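Local coordinates for tautomerase (PDB 6VVR), which belongs to the tautomerase superfamily and assembles as a trimer of subunits, each with two helices packed on a four-stranded mixed beta sheet, at residues A[70-73]-A[74-77]. Sequence-based numbering, arbitrary orientation.
Sequences GRTV and ELKA
Thr72 lays its hydroxyl OG1 against the first turn of helix 73-91, over the backbone N and the CG of Leu75. Thr72 is the N-cap residue of this helix, which is the crossover of a beta-alpha-beta unit between the parallel neighbouring strands 61-68 and 98-105. Leu75 N donates to Thr72 OG1 at 3.0 Å, with an N-H...O angle of 163°. A chi1 of 61° sets OG1 between the residue's own N and carbonyl carbon, facing Leu75 N. Leu75 CG packs 3.5 Å from Thr72 OG1, and Leu75 CB is as close. Ordinary helical bonds follow: Lys76 N to Thr72 O at 2.9 Å and Ala77 N to Val73 O at 2.8 Å.

Lys76 runs its extended chain back past the cap. Lys76 CG lies 3.5 Å from Thr72 O, and Lys76 CE 3.8 Å from Arg71 O. Its ammonium group reaches Asp104 of the same chain and Asp109 of a second subunit, a salt bridge to each. This lysine thus ties the start of the helix to strand 98-105 and to the trimer interface. Arg71 bends at chi2 (85°), and its NH1 is hydrogen-bonded to Ile68 O at the end of strand 61-68. Arg71 CG lies 4.2 Å from Leu75 CD1, a loose contact.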
# COMPACT_ATOMS: atom_id res chain seq x y z
N GLY A 70 -5.11 12.11 -13.93
CA GLY A 70 -5.38 13.31 -14.70
C GLY A 70 -4.55 14.52 -14.33
O GLY A 70 -4.62 15.53 -15.04
N ARG A 71 -3.78 14.48 -13.25
CA ARG A 71 -2.94 15.62 -12.93
C ARG A 71 -1.80 15.70 -13.93
O ARG A 71 -1.26 14.68 -14.36
CB ARG A 71 -2.41 15.51 -11.49
CG ARG A 71 -3.28 16.21 -10.44
CD ARG A 71 -4.41 15.32 -9.96
NE ARG A 71 -5.16 15.92 -8.86
CZ ARG A 71 -5.92 15.23 -8.00
NH1 ARG A 71 -6.01 13.92 -8.11
NH2 ARG A 71 -6.57 15.85 -7.01
N THR A 72 -1.45 16.92 -14.32
CA THR A 72 -0.33 17.10 -15.23
C THR A 72 0.97 16.60 -14.59
O THR A 72 1.08 16.48 -13.37
CB THR A 72 -0.16 18.57 -15.58
OG1 THR A 72 0.11 19.32 -14.38
CG2 THR A 72 -1.41 19.10 -16.24
N VAL A 73 1.96 16.33 -15.44
CA VAL A 73 3.30 16.01 -14.95
C VAL A 73 3.80 17.09 -14.01
O VAL A 73 4.44 16.81 -12.99
CB VAL A 73 4.26 15.80 -16.14
CG1 VAL A 73 5.71 15.73 -15.66
CG2 VAL A 73 3.89 14.54 -16.91
N GLU A 74 3.49 18.35 -14.32
CA GLU A 74 4.00 19.47 -13.52
C GLU A 74 3.36 19.49 -12.14
O GLU A 74 4.05 19.72 -11.14
CB GLU A 74 3.76 20.79 -14.26
CG GLU A 74 4.22 22.03 -13.50
CD GLU A 74 4.66 23.14 -14.44
OE1 GLU A 74 4.23 23.11 -15.61
OE2 GLU A 74 5.44 24.02 -14.02
N LEU A 75 2.05 19.26 -12.06
CA LEU A 75 1.39 19.21 -10.75
C LEU A 75 1.88 18.00 -9.95
O LEU A 75 2.10 18.11 -8.74
CB LEU A 75 -0.13 19.16 -10.93
CG LEU A 75 -0.84 20.47 -11.26
CD1 LEU A 75 -2.34 20.29 -11.16
CD2 LEU A 75 -0.38 21.59 -10.33
N LYS A 76 2.05 16.86 -10.62
CA LYS A 76 2.61 15.69 -9.94
C LYS A 76 3.99 15.99 -9.39
O LYS A 76 4.33 15.58 -8.28
CB LYS A 76 2.69 14.50 -10.90
CG LYS A 76 1.39 13.77 -11.15
CD LYS A 76 1.55 12.99 -12.46
CE LYS A 76 0.56 11.86 -12.60
NZ LYS A 76 0.87 11.04 -13.81
N ALA A 77 4.82 16.69 -10.18
CA ALA A 77 6.15 17.07 -9.71
C ALA A 77 6.06 18.00 -8.51
O ALA A 77 6.79 17.82 -7.52
CB ALA A 77 6.95 17.71 -10.85